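Local coordinates for xyloglucan-specific endo-beta-1,4-glucanase (Uncultured bacterium, PDB 4W87), which probably hydrolyses internal beta-1,4-glucosidic bonds in the backbone of the plant polysaccharide xyloglucan, as a family 5 glycoside hydrolase, at residues Leu110-Asn115 with Pro150-Ser155; Ile195-His200 with Lys208-Pro213; His200-Pro205 with Asn254-Tyr259; Val220-Tyr225 with Val267-Thr272. The protein carries 1 engineered substitution. One frame throughout, in Å; residues are numbered along the deposited sequence.

All four contacts belong to one parallel (beta/alpha)8 barrel. Contact 4 joins neighbouring strands 218-223 and 267-272, its centre about 7 Å from the chain's. Strand 193-196, on the other side of strand 218-223, supplies contact 2, centred about 12 Å from the centre of contact 4. Contact 3 shares His200 with contact 2, their centres about 10 Å apart, and brings in helix 246-261. Contact 1 links the loops after strands 97-101 and 142-145, about 20 Å from contact 4 between centres. It closes before the others open along the chain; the segments of contact 3 alternate with those of contacts 2 and 4. Contacts 2-4 meet a bound xylose, consistent with a substrate cleft at the strand ends.

Contact 1 of 4, residues Leu110-Asn115 with Pro150-Ser155; sequences LKTDPN and PRMAGS
Met152 folds its tail back onto the peptide that joins Lys111 to Thr112. Bends at chi2 (58°) and chi3 (78°) curl the thioether round, and Met152 CE comes to rest 3.6 Å from Lys111 C, with Lys111 CB flanking the methyl at 3.7 Å. Beside it lies the tightly packed half of the contact. The methyl of Thr112 lies against the backbone of Arg151, Thr112 CG2 being 3.5 Å from Arg151 N, while the hydroxyl of the same residue turns to Glu166 on helix 164-182. Deeper still, Leu110 and Pro150 run side by side and point the same way, Leu110 CD2 touching Pro150 CB at 4.0 Å. The backbones themselves are tied by a weak bond from Thr112 N to Arg151 O (3.3 Å).

Toward solvent the fit is looser. There the Lys111 ammonium ends near the methyl of Ala153, and a water accepts from Lys111 NZ (3.1 Å) and donates to Ala153 O (2.8 Å). The same ammonium also bonds Thr106 O, while Arg151 turns its guanidinium away from this interface to Glu158 and to the carbonyl of Glu149. Two loops that leave neighbouring strands, 97-101 and 142-145, are joined here, an arrangement typical of the C-terminal rim of a (beta/alpha)8 barrel, where the connections into the following helices build the walls of the cleft.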
loop_
_atom_site.group_PDB
_atom_site.type_symbol
_atom_site.label_atom_id
_atom_site.label_comp_id
_atom_site.label_asym_id
_atom_site.label_seq_id
_atom_site.Cartn_x
_atom_site.Cartn_y
_atom_site.Cartn_z
ATOM N N LEU A 110 -2.460 -13.396 9.912
ATOM C CA LEU A 110 -1.139 -12.727 9.904
ATOM C C LEU A 110 -0.819 -11.964 11.208
ATOM O O LEU A 110 -0.905 -10.739 11.282
ATOM C CB LEU A 110 -0.984 -11.823 8.686
ATOM C CG LEU A 110 0.405 -11.757 8.082
ATOM C CD1 LEU A 110 0.389 -10.942 6.794
ATOM C CD2 LEU A 110 1.425 -11.202 9.069
ATOM N N LYS A 111 -0.455 -12.729 12.219
ATOM C CA LYS A 111 -0.141 -12.264 13.559
ATOM C C LYS A 111 1.373 -12.560 13.742
ATOM O O LYS A 111 1.817 -13.703 13.582
ATOM C CB LYS A 111 -0.958 -13.043 14.548
ATOM C CG LYS A 111 -2.450 -12.980 14.303
ATOM C CD LYS A 111 -2.978 -11.584 14.584
ATOM C CE LYS A 111 -4.481 -11.609 14.738
ATOM N NZ LYS A 111 -4.997 -10.204 14.780
ATOM N N THR A 112 2.180 -11.527 13.959
ATOM C CA THR A 112 3.638 -11.673 13.867
ATOM C C THR A 112 4.234 -12.338 15.106
ATOM O O THR A 112 4.956 -11.688 15.848
ATOM C CB THR A 112 4.310 -10.311 13.666
ATOM O OG1 THR A 112 3.675 -9.322 14.507
ATOM C CG2 THR A 112 4.144 -9.909 12.245
ATOM N N ASP A 113 3.921 -13.624 15.312
ATOM C CA ASP A 113 4.530 -14.449 16.360
ATOM C C ASP A 113 5.731 -15.179 15.820
ATOM O O ASP A 113 5.572 -16.149 15.100
ATOM C CB ASP A 113 3.526 -15.480 16.853
ATOM C CG ASP A 113 4.056 -16.324 18.024
ATOM O OD1 ASP A 113 5.231 -16.178 18.481
ATOM O OD2 ASP A 113 3.245 -17.133 18.488
ATOM N N PRO A 114 6.936 -14.749 16.200
ATOM C CA PRO A 114 8.159 -15.386 15.685
ATOM C C PRO A 114 8.178 -16.895 15.878
ATOM O O PRO A 114 8.687 -17.629 15.032
ATOM C CB PRO A 114 9.289 -14.744 16.489
ATOM C CG PRO A 114 8.684 -13.541 17.158
ATOM C CD PRO A 114 7.205 -13.743 17.242
ATOM N N ASN A 115 7.586 -17.368 16.957
ATOM C CA ASN A 115 7.478 -18.808 17.135
ATOM C C ASN A 115 6.702 -19.486 16.053
ATOM O O ASN A 115 6.892 -20.631 15.839
ATOM C CB ASN A 115 6.881 -19.170 18.482
ATOM C CG ASN A 115 7.851 -18.940 19.578
ATOM O OD1 ASN A 115 9.040 -18.993 19.371
ATOM N ND2 ASN A 115 7.356 -18.660 20.740
ATOM N N PRO A 150 2.314 -5.641 8.274
ATOM C CA PRO A 150 2.332 -6.900 9.012
ATOM C C PRO A 150 2.858 -6.645 10.380
ATOM O O PRO A 150 3.909 -6.019 10.495
ATOM C CB PRO A 150 3.336 -7.789 8.199
ATOM C CG PRO A 150 4.254 -6.803 7.563
ATOM C CD PRO A 150 3.394 -5.571 7.253
ATOM N N ARG A 151 2.133 -7.129 11.387
ATOM C CA ARG A 151 2.336 -6.772 12.761
ATOM C C ARG A 151 1.520 -7.669 13.703
ATOM O O ARG A 151 0.776 -8.597 13.284
ATOM C CB ARG A 151 1.920 -5.280 12.975
ATOM C CG ARG A 151 0.404 -5.053 12.803
ATOM C CD ARG A 151 -0.019 -3.586 12.623
ATOM N NE ARG A 151 -1.493 -3.431 12.735
ATOM C CZ ARG A 151 -2.363 -3.693 11.773
ATOM N NH1 ARG A 151 -1.962 -4.102 10.576
ATOM N NH2 ARG A 151 -3.655 -3.502 11.968
ATOM N N MET A 152 1.668 -7.396 15.004
ATOM C CA MET A 152 0.919 -8.096 16.013
ATOM C C MET A 152 -0.022 -7.081 16.581
ATOM O O MET A 152 0.348 -6.226 17.441
ATOM C CB MET A 152 1.827 -8.658 17.087
ATOM C CG MET A 152 1.077 -9.416 18.165
ATOM S SD MET A 152 0.066 -10.818 17.627
ATOM C CE MET A 152 1.302 -12.104 17.356
ATOM N N ALA A 153 -1.245 -7.150 16.063
ATOM C CA ALA A 153 -2.241 -6.178 16.437
ATOM C C ALA A 153 -2.450 -6.255 17.949
ATOM O O ALA A 153 -2.542 -7.343 18.507
ATOM C CB ALA A 153 -3.538 -6.415 15.703
ATOM N N GLY A 154 -2.490 -5.102 18.615
ATOM C CA GLY A 154 -2.742 -5.110 20.060
ATOM C C GLY A 154 -1.471 -5.090 20.864
ATOM O O GLY A 154 -1.512 -4.814 22.048
ATOM N N SER A 155 -0.337 -5.308 20.224
ATOM C CA SER A 155 0.957 -5.351 20.912
ATOM C C SER A 155 1.474 -3.932 21.214
ATOM O O SER A 155 1.094 -2.978 20.596
ATOM C CB SER A 155 1.992 -6.141 20.089
ATOM O OG SER A 155 2.478 -5.431 18.929
HETATM O O HOH W 1 -3.624 -9.710 17.481
#

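Contact 2 of 4, residues Ile195-His200 with Lys208-Pro213; sequences ICTYGH and KDLEIP. With XYS (alpha-D-xylopyranose), chain C.
Ile195 swings CG1 between its own backbone N and carbonyl carbon (chi1 58°), and a nearly straight chi2 of 166° then carries CD1 out to Pro213. The terminal methyl comes up against the proline ring, Ile195 CD1 lying 3.7 Å from Pro213 CD. Leu210 takes the other course: its chi1 of -176° carries CG toward the strand, and the two methyls at its fork then meet different residues. The Leu210 and Thr197 side chains cross at about a right angle, Leu210 CD2 touching Thr197 CG2 at 4.0 Å, whereas Leu210 CD1 sits at a similar distance from the carbonyl oxygen of Cys196.

The chain leaves barrel strand 193-196, forms the short helix 204-208 and comes back nearly antiparallel to its outgoing course, a beta-alpha-beta passage of the (beta/alpha)8 barrel with its return loop laid against the outer face of the strand. Helix 164-182 closes over this apolar patch, with Asn174 beside Ile195 and Ile178 beside Pro213. Beyond the strand the backbone turns sharply, and His200 N donates to Thr197 O (2.9 Å). That turn presents the carbonyl of Gly199 to a bound alpha-D-xylopyranose, whose O2 donates to Gly199 O (2.7 Å).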
loop_
_atom_site.group_PDB
_atom_site.type_symbol
_atom_site.label_atom_id
_atom_site.label_comp_id
_atom_site.label_asym_id
_atom_site.label_seq_id
_atom_site.Cartn_x
_atom_site.Cartn_y
_atom_site.Cartn_z
ATOM N N ILE A 195 8.381 -5.392 -0.953
ATOM C CA ILE A 195 8.440 -5.894 0.407
ATOM C C ILE A 195 8.157 -4.736 1.404
ATOM O O ILE A 195 7.978 -3.589 0.999
ATOM C CB ILE A 195 9.800 -6.592 0.762
ATOM C CG1 ILE A 195 10.996 -5.688 0.566
ATOM C CG2 ILE A 195 9.996 -7.876 -0.043
ATOM C CD1 ILE A 195 12.247 -6.249 1.223
ATOM N N CYS A 196 8.087 -5.049 2.682
ATOM C CA CYS A 196 7.818 -4.014 3.652
ATOM C C CYS A 196 8.539 -4.226 4.960
ATOM O O CYS A 196 9.007 -5.312 5.216
ATOM C CB CYS A 196 6.321 -3.954 3.917
ATOM S SG CYS A 196 5.697 -5.415 4.728
ATOM N N THR A 197 8.583 -3.195 5.796
ATOM C CA THR A 197 9.080 -3.302 7.161
ATOM C C THR A 197 7.952 -3.742 8.036
ATOM O O THR A 197 6.794 -3.786 7.606
ATOM C CB THR A 197 9.534 -1.959 7.676
ATOM O OG1 THR A 197 8.504 -0.974 7.460
ATOM C CG2 THR A 197 10.799 -1.516 6.963
ATOM N N TYR A 198 8.273 -4.046 9.288
ATOM C CA TYR A 198 7.264 -4.329 10.266
ATOM C C TYR A 198 6.268 -3.134 10.310
ATOM O O TYR A 198 6.634 -1.953 10.232
ATOM C CB TYR A 198 7.917 -4.662 11.610
ATOM C CG TYR A 198 6.952 -5.030 12.672
ATOM C CD1 TYR A 198 6.132 -4.059 13.258
ATOM C CD2 TYR A 198 6.782 -6.342 13.061
ATOM C CE1 TYR A 198 5.232 -4.393 14.240
ATOM C CE2 TYR A 198 5.871 -6.686 14.028
ATOM C CZ TYR A 198 5.098 -5.712 14.614
ATOM O OH TYR A 198 4.148 -6.071 15.585
ATOM N N GLY A 199 4.996 -3.432 10.273
ATOM C CA GLY A 199 3.991 -2.333 10.195
ATOM C C GLY A 199 4.110 -1.309 9.095
ATOM O O GLY A 199 3.398 -0.323 9.108
ATOM N N HIS A 200 4.958 -1.564 8.105
ATOM C CA HIS A 200 5.345 -0.519 7.138
ATOM C C HIS A 200 5.930 0.716 7.869
ATOM O O HIS A 200 5.842 1.818 7.377
ATOM C CB HIS A 200 4.176 -0.068 6.268
ATOM C CG HIS A 200 3.954 -0.886 5.049
ATOM N ND1 HIS A 200 3.530 -2.202 5.105
ATOM C CD2 HIS A 200 4.070 -0.584 3.736
ATOM C CE1 HIS A 200 3.390 -2.668 3.876
ATOM N NE2 HIS A 200 3.714 -1.710 3.028
ATOM N N LYS A 208 16.747 -0.321 10.044
ATOM C CA LYS A 208 18.053 -0.841 10.273
ATOM C C LYS A 208 17.990 -2.352 10.260
ATOM O O LYS A 208 18.908 -2.962 9.814
ATOM C CB LYS A 208 18.642 -0.304 11.577
ATOM C CG LYS A 208 19.883 -1.053 11.962
ATOM C CD LYS A 208 20.809 -0.315 12.904
ATOM C CE LYS A 208 21.816 -1.311 13.482
ATOM N NZ LYS A 208 23.148 -0.718 13.755
ATOM N N ASP A 209 16.912 -2.948 10.756
ATOM C CA ASP A 209 16.785 -4.412 10.756
ATOM C C ASP A 209 16.255 -5.029 9.453
ATOM O O ASP A 209 16.030 -6.243 9.357
ATOM C CB ASP A 209 15.910 -4.862 11.927
ATOM C CG ASP A 209 16.598 -4.702 13.290
ATOM O OD1 ASP A 209 17.702 -4.089 13.320
ATOM O OD2 ASP A 209 16.014 -5.174 14.316
ATOM N N LEU A 210 16.067 -4.224 8.426
ATOM C CA LEU A 210 15.437 -4.744 7.234
ATOM C C LEU A 210 16.450 -5.425 6.356
ATOM O O LEU A 210 17.325 -4.767 5.828
ATOM C CB LEU A 210 14.803 -3.621 6.412
ATOM C CG LEU A 210 14.062 -4.175 5.223
ATOM C CD1 LEU A 210 12.936 -5.115 5.610
ATOM C CD2 LEU A 210 13.492 -3.014 4.447
ATOM N N GLU A 211 16.266 -6.710 6.123
ATOM C CA GLU A 211 17.110 -7.418 5.169
ATOM C C GLU A 211 16.746 -7.072 3.741
ATOM O O GLU A 211 15.568 -6.989 3.385
ATOM C CB GLU A 211 16.892 -8.862 5.363
ATOM C CG GLU A 211 17.952 -9.777 4.830
ATOM C CD GLU A 211 17.540 -11.198 5.222
ATOM O OE1 GLU A 211 17.150 -11.378 6.430
ATOM O OE2 GLU A 211 17.496 -12.085 4.318
ATOM N N ILE A 212 17.751 -6.850 2.920
ATOM C CA ILE A 212 17.528 -6.442 1.560
ATOM C C ILE A 212 17.770 -7.632 0.658
ATOM O O ILE A 212 18.865 -8.160 0.624
ATOM C CB ILE A 212 18.477 -5.310 1.198
ATOM C CG1 ILE A 212 18.322 -4.136 2.184
ATOM C CG2 ILE A 212 18.224 -4.879 -0.231
ATOM C CD1 ILE A 212 16.897 -3.578 2.273
ATOM N N PRO A 213 16.745 -8.105 -0.044
ATOM C CA PRO A 213 17.000 -9.282 -0.876
ATOM C C PRO A 213 17.963 -8.947 -1.948
ATOM O O PRO A 213 18.090 -7.775 -2.390
ATOM C CB PRO A 213 15.648 -9.586 -1.498
ATOM C CG PRO A 213 14.675 -8.927 -0.580
ATOM C CD PRO A 213 15.355 -7.673 -0.143
HETATM C C1 XYS C . 1.965 3.094 9.683
HETATM C C2 XYS C . 3.106 2.579 10.615
HETATM C C3 XYS C . 3.276 3.555 11.774
HETATM C C4 XYS C . 3.522 4.997 11.285
HETATM C C5 XYS C . 2.475 5.459 10.284
HETATM O O2 XYS C . 3.006 1.261 11.248
HETATM O O3 XYS C . 4.305 2.999 12.599
HETATM O O4 XYS C . 3.424 5.937 12.342
HETATM O O5 XYS C . 2.289 4.442 9.292
#

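Contact 3 of 4, residues His200-Pro205 with Asn254-Tyr259; sequences HNSDEP and NNIKKY. With XYS (alpha-D-xylopyranose), chain C.
The loop from His200 runs into the first turn of helix 204-208 and passes close to helix 246-261, Glu204 CA lying 6.1 Å from Asn255 CA. Glu204 makes the largest contribution. Its first torsion (168°) points the chain away from the backbone N, and with the chain extended from there the carboxylate reaches the rim of the Tyr259 ring, the two planes 77° apart. There Tyr259 OH donates to the anti lone pair of Glu204 OE2 (2.6 Å), a short bond made at the ring's edge. Lys258 adds a long salt bridge, its NZ 3.9 Å from Glu204 OE2, and its CD lies over one face of the same ring, toward the rim. Nearer the backbone, Asn255 crosses Glu204 at about a right angle, bringing Asn255 OD1 to 3.5 Å from Glu204 CB.

Ser202 meets Ile256 on the buried side, its CB 4.2 Å from Ile256 CD1. At the far end of the loop, Asn201 uses OD1 to accept from Asp203 N in an Asx turn and ND2 to donate to xylose O3 (2.9 Å, 162° at the hydrogen). Leu207 of helix 204-208 packs on Asn255 and Tyr259, and Ser202 and Ile256 both rest on Leu222, so that helix 246-261 is seated against barrel strand 218-223.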
loop_
_atom_site.group_PDB
_atom_site.type_symbol
_atom_site.label_atom_id
_atom_site.label_comp_id
_atom_site.label_asym_id
_atom_site.label_seq_id
_atom_site.Cartn_x
_atom_site.Cartn_y
_atom_site.Cartn_z
ATOM N N HIS A 200 4.958 -1.564 8.105
ATOM C CA HIS A 200 5.345 -0.519 7.138
ATOM C C HIS A 200 5.930 0.716 7.869
ATOM O O HIS A 200 5.842 1.818 7.377
ATOM C CB HIS A 200 4.176 -0.068 6.268
ATOM C CG HIS A 200 3.954 -0.886 5.049
ATOM N ND1 HIS A 200 3.530 -2.202 5.105
ATOM C CD2 HIS A 200 4.070 -0.584 3.736
ATOM C CE1 HIS A 200 3.390 -2.668 3.876
ATOM N NE2 HIS A 200 3.714 -1.710 3.028
ATOM N N ASN A 201 6.540 0.504 9.030
ATOM C CA ASN A 201 7.092 1.595 9.813
ATOM C C ASN A 201 8.476 1.990 9.288
ATOM O O ASN A 201 9.232 1.120 8.746
ATOM C CB ASN A 201 7.179 1.151 11.288
ATOM C CG ASN A 201 7.891 2.172 12.193
ATOM O OD1 ASN A 201 9.079 2.109 12.431
ATOM N ND2 ASN A 201 7.158 3.111 12.651
ATOM N N SER A 202 8.830 3.269 9.478
ATOM C CA SER A 202 10.068 3.817 8.913
ATOM C C SER A 202 11.030 4.462 9.898
ATOM O O SER A 202 11.934 5.176 9.476
ATOM C CB SER A 202 9.772 4.797 7.767
ATOM O OG SER A 202 9.333 6.046 8.235
ATOM N N ASP A 203 10.865 4.131 11.175
ATOM C CA ASP A 203 11.804 4.478 12.230
ATOM C C ASP A 203 13.130 3.738 12.026
ATOM O O ASP A 203 13.167 2.584 11.582
ATOM C CB ASP A 203 11.234 4.114 13.619
ATOM C CG ASP A 203 9.901 4.827 13.936
ATOM O OD1 ASP A 203 9.567 5.832 13.278
ATOM O OD2 ASP A 203 9.199 4.403 14.900
ATOM N N GLU A 204 14.206 4.399 12.418
ATOM C CA GLU A 204 15.554 3.924 12.145
ATOM C C GLU A 204 15.726 2.482 12.592
ATOM O O GLU A 204 16.242 1.663 11.851
ATOM C CB GLU A 204 16.626 4.881 12.733
ATOM C CG GLU A 204 18.046 4.311 12.733
ATOM C CD GLU A 204 19.168 5.365 12.821
ATOM O OE1 GLU A 204 19.044 6.318 13.619
ATOM O OE2 GLU A 204 20.188 5.234 12.094
ATOM N N PRO A 205 15.291 2.153 13.805
ATOM C CA PRO A 205 15.504 0.780 14.217
ATOM C C PRO A 205 14.746 -0.261 13.357
ATOM O O PRO A 205 15.180 -1.426 13.275
ATOM C CB PRO A 205 14.987 0.772 15.648
ATOM C CG PRO A 205 15.040 2.214 16.093
ATOM C CD PRO A 205 14.651 2.959 14.862
ATOM N N ASN A 254 15.217 11.448 5.961
ATOM C CA ASN A 254 16.665 11.238 6.003
ATOM C C ASN A 254 17.013 9.802 6.405
ATOM O O ASN A 254 17.992 9.245 5.920
ATOM C CB ASN A 254 17.340 12.217 6.956
ATOM C CG ASN A 254 17.245 13.652 6.484
ATOM O OD1 ASN A 254 16.861 13.936 5.339
ATOM N ND2 ASN A 254 17.566 14.581 7.380
ATOM N N ASN A 255 16.223 9.202 7.289
ATOM C CA ASN A 255 16.381 7.795 7.564
ATOM C C ASN A 255 16.137 6.900 6.378
ATOM O O ASN A 255 16.801 5.877 6.205
ATOM C CB ASN A 255 15.450 7.348 8.672
ATOM C CG ASN A 255 15.958 7.744 10.031
ATOM O OD1 ASN A 255 17.112 7.467 10.356
ATOM N ND2 ASN A 255 15.116 8.407 10.827
ATOM N N ILE A 256 15.153 7.248 5.584
ATOM C CA ILE A 256 14.863 6.444 4.456
ATOM C C ILE A 256 15.959 6.665 3.443
ATOM O O ILE A 256 16.374 5.742 2.792
ATOM C CB ILE A 256 13.495 6.819 3.845
ATOM C CG1 ILE A 256 12.390 6.451 4.823
ATOM C CG2 ILE A 256 13.245 6.085 2.530
ATOM C CD1 ILE A 256 11.057 7.035 4.425
ATOM N N LYS A 257 16.420 7.889 3.280
ATOM C CA LYS A 257 17.575 8.079 2.409
ATOM C C LYS A 257 18.797 7.265 2.881
ATOM O O LYS A 257 19.450 6.580 2.111
ATOM C CB LYS A 257 17.964 9.535 2.314
ATOM C CG LYS A 257 17.472 10.210 1.057
ATOM C CD LYS A 257 18.040 11.615 1.003
ATOM C CE LYS A 257 19.440 11.658 0.438
ATOM N NZ LYS A 257 19.404 11.405 -1.023
ATOM N N LYS A 258 19.044 7.280 4.165
ATOM C CA LYS A 258 20.226 6.654 4.672
ATOM C C LYS A 258 20.194 5.144 4.464
ATOM O O LYS A 258 21.181 4.574 4.047
ATOM C CB LYS A 258 20.384 6.988 6.153
ATOM C CG LYS A 258 21.799 6.825 6.675
ATOM C CD LYS A 258 21.963 5.592 7.554
ATOM C CE LYS A 258 21.675 5.942 9.009
ATOM N NZ LYS A 258 22.761 6.775 9.580
ATOM N N TYR A 259 19.075 4.506 4.777
ATOM C CA TYR A 259 18.969 3.045 4.761
ATOM C C TYR A 259 18.544 2.469 3.421
ATOM O O TYR A 259 18.804 1.291 3.123
ATOM C CB TYR A 259 18.039 2.562 5.883
ATOM C CG TYR A 259 18.702 2.635 7.271
ATOM C CD1 TYR A 259 19.590 1.647 7.701
ATOM C CD2 TYR A 259 18.467 3.697 8.119
ATOM C CE1 TYR A 259 20.221 1.731 8.936
ATOM C CE2 TYR A 259 19.094 3.789 9.342
ATOM C CZ TYR A 259 19.967 2.803 9.745
ATOM O OH TYR A 259 20.579 2.894 10.967
HETATM C C1 XYS C . 1.965 3.094 9.683
HETATM C C2 XYS C . 3.106 2.579 10.615
HETATM C C3 XYS C . 3.276 3.555 11.774
HETATM C C4 XYS C . 3.522 4.997 11.285
HETATM C C5 XYS C . 2.475 5.459 10.284
HETATM O O2 XYS C . 3.006 1.261 11.248
HETATM O O3 XYS C . 4.305 2.999 12.599
HETATM O O4 XYS C . 3.424 5.937 12.342
HETATM O O5 XYS C . 2.289 4.442 9.292
#

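Contact 4 of 4, residues Val220-Tyr225 with Val267-Thr272; sequences VALHTY and VVITET. With XYS (alpha-D-xylopyranose), chain C.
Thr270 OG1 is gripped from two quarters: His223 NE2 donates to it over 2.9 Å, and the carboxylate of Glu145 supplies a further hydrogen bond. The threonine oxygen lies almost in the imidazole plane, 5° out of it, and with ND1 bonded to Glu149 the ring is held at both nitrogens. Glu271 lies over one face of that ring. Its CB makes a CH-pi contact 3.7 Å from the His223 ring centroid, and farther out the carboxylate stacks at only 18° to the imidazole. Tyr225 OH donates to Glu271 OE1 (2.7 Å) on the anti side but 31° out of the carboxylate plane, while Arg59 pairs with the other oxygen. Thr272 CA sits over the centre of the tyrosine ring.

Beneath this polar layer the strands run parallel, tied by Val268 N to Val220 O (2.9 Å) and by Leu222 N to Val268 O (3.0 Å). Outside the barrel, Leu222 CD1 packs on Val267 CG1 at 4.0 Å. Xylose O5 approaches His223 O to 3.1 Å. Glu149 after the fourth strand and Glu271 at the end of the seventh match the places of the acid/base and nucleophile in clan GH-A barrels, so this is probably the floor of the active site.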
loop_
_atom_site.group_PDB
_atom_site.type_symbol
_atom_site.label_atom_id
_atom_site.label_comp_id
_atom_site.label_asym_id
_atom_site.label_seq_id
_atom_site.Cartn_x
_atom_site.Cartn_y
_atom_site.Cartn_z
ATOM N N VAL A 220 11.109 -1.397 -1.687
ATOM C CA VAL A 220 10.712 -1.401 -0.279
ATOM C C VAL A 220 9.581 -0.419 -0.045
ATOM O O VAL A 220 9.690 0.784 -0.367
ATOM C CB VAL A 220 11.853 -1.009 0.631
ATOM C CG1 VAL A 220 11.389 -0.938 2.086
ATOM C CG2 VAL A 220 12.971 -2.023 0.513
ATOM N N ALA A 221 8.530 -0.909 0.575
ATOM C CA ALA A 221 7.384 -0.062 0.813
ATOM C C ALA A 221 7.343 0.410 2.253
ATOM O O ALA A 221 7.720 -0.287 3.184
ATOM C CB ALA A 221 6.100 -0.743 0.479
ATOM N N LEU A 222 6.889 1.623 2.378
ATOM C CA LEU A 222 6.630 2.266 3.657
ATOM C C LEU A 222 5.316 3.028 3.619
ATOM O O LEU A 222 4.908 3.486 2.539
ATOM C CB LEU A 222 7.741 3.270 3.852
ATOM C CG LEU A 222 9.149 2.623 3.967
ATOM C CD1 LEU A 222 10.129 3.748 3.959
ATOM C CD2 LEU A 222 9.348 1.761 5.187
ATOM N N HIS A 223 4.691 3.178 4.786
ATOM C CA HIS A 223 3.580 4.117 5.013
ATOM C C HIS A 223 3.942 5.244 5.968
ATOM O O HIS A 223 4.375 5.020 7.099
ATOM C CB HIS A 223 2.390 3.408 5.629
ATOM C CG HIS A 223 1.827 2.342 4.755
ATOM N ND1 HIS A 223 0.881 1.429 5.198
ATOM C CD2 HIS A 223 2.091 2.028 3.464
ATOM C CE1 HIS A 223 0.593 0.596 4.212
ATOM N NE2 HIS A 223 1.312 0.940 3.147
ATOM N N THR A 224 3.678 6.462 5.547
ATOM C CA THR A 224 4.090 7.605 6.296
ATOM C C THR A 224 2.982 8.600 6.243
ATOM O O THR A 224 2.736 9.259 5.207
ATOM C CB THR A 224 5.265 8.223 5.582
ATOM O OG1 THR A 224 4.927 8.220 4.201
ATOM C CG2 THR A 224 6.505 7.382 5.782
ATOM N N TYR A 225 2.283 8.727 7.332
ATOM C CA TYR A 225 1.198 9.671 7.292
ATOM C C TYR A 225 1.695 10.798 8.208
ATOM O O TYR A 225 1.175 11.026 9.293
ATOM C CB TYR A 225 -0.050 9.006 7.814
ATOM C CG TYR A 225 -0.771 8.030 6.911
ATOM C CD1 TYR A 225 -0.401 6.675 6.822
ATOM C CD2 TYR A 225 -1.930 8.425 6.249
ATOM C CE1 TYR A 225 -1.164 5.773 6.068
ATOM C CE2 TYR A 225 -2.683 7.525 5.530
ATOM C CZ TYR A 225 -2.294 6.200 5.439
ATOM O OH TYR A 225 -3.085 5.353 4.657
ATOM N N VAL A 267 12.376 2.688 -3.242
ATOM C CA VAL A 267 11.425 2.860 -2.159
ATOM C C VAL A 267 10.137 3.427 -2.710
ATOM O O VAL A 267 10.138 4.293 -3.567
ATOM C CB VAL A 267 11.909 3.907 -1.169
ATOM C CG1 VAL A 267 10.994 3.942 0.051
ATOM C CG2 VAL A 267 13.362 3.654 -0.776
ATOM N N VAL A 268 9.031 2.938 -2.184
ATOM C CA VAL A 268 7.731 3.463 -2.484
ATOM C C VAL A 268 6.930 3.622 -1.202
ATOM O O VAL A 268 6.899 2.727 -0.366
ATOM C CB VAL A 268 6.943 2.504 -3.343
ATOM C CG1 VAL A 268 5.704 3.212 -3.861
ATOM C CG2 VAL A 268 7.804 2.030 -4.491
ATOM N N ILE A 269 6.259 4.756 -1.110
ATOM C CA ILE A 269 5.315 5.036 -0.062
ATOM C C ILE A 269 3.951 4.597 -0.534
ATOM O O ILE A 269 3.303 5.326 -1.269
ATOM C CB ILE A 269 5.243 6.526 0.187
ATOM C CG1 ILE A 269 6.643 7.107 0.437
ATOM C CG2 ILE A 269 4.271 6.831 1.281
ATOM C CD1 ILE A 269 7.546 6.317 1.373
ATOM N N THR A 270 3.534 3.387 -0.144
ATOM C CA THR A 270 2.342 2.819 -0.714
ATOM C C THR A 270 1.057 3.277 -0.041
ATOM O O THR A 270 -0.066 2.925 -0.491
ATOM C CB THR A 270 2.410 1.287 -0.782
ATOM O OG1 THR A 270 2.604 0.752 0.504
ATOM C CG2 THR A 270 3.548 0.853 -1.691
ATOM N N GLU A 271 1.208 4.058 1.027
ATOM C CA GLU A 271 0.102 4.844 1.576
ATOM C C GLU A 271 0.605 6.120 2.253
ATOM O O GLU A 271 1.559 6.113 3.053
ATOM C CB GLU A 271 -0.716 4.079 2.623
ATOM C CG GLU A 271 -1.430 2.826 2.175
ATOM C CD GLU A 271 -2.157 2.144 3.320
ATOM O OE1 GLU A 271 -2.366 2.791 4.371
ATOM O OE2 GLU A 271 -2.561 0.968 3.178
ATOM N N THR A 272 -0.145 7.177 2.017
ATOM C CA THR A 272 -0.031 8.395 2.828
ATOM C C THR A 272 -1.327 9.181 2.565
ATOM O O THR A 272 -2.189 8.741 1.793
ATOM C CB THR A 272 1.277 9.225 2.560
ATOM O OG1 THR A 272 1.342 10.359 3.439
ATOM C CG2 THR A 272 1.347 9.762 1.127
HETATM C C1 XYS C . 1.965 3.094 9.683
HETATM C C2 XYS C . 3.106 2.579 10.615
HETATM C C3 XYS C . 3.276 3.555 11.774
HETATM C C4 XYS C . 3.522 4.997 11.285
HETATM C C5 XYS C . 2.475 5.459 10.284
HETATM O O2 XYS C . 3.006 1.261 11.248
HETATM O O3 XYS C . 4.305 2.999 12.599
HETATM O O4 XYS C . 3.424 5.937 12.342
HETATM O O5 XYS C . 2.289 4.442 9.292
#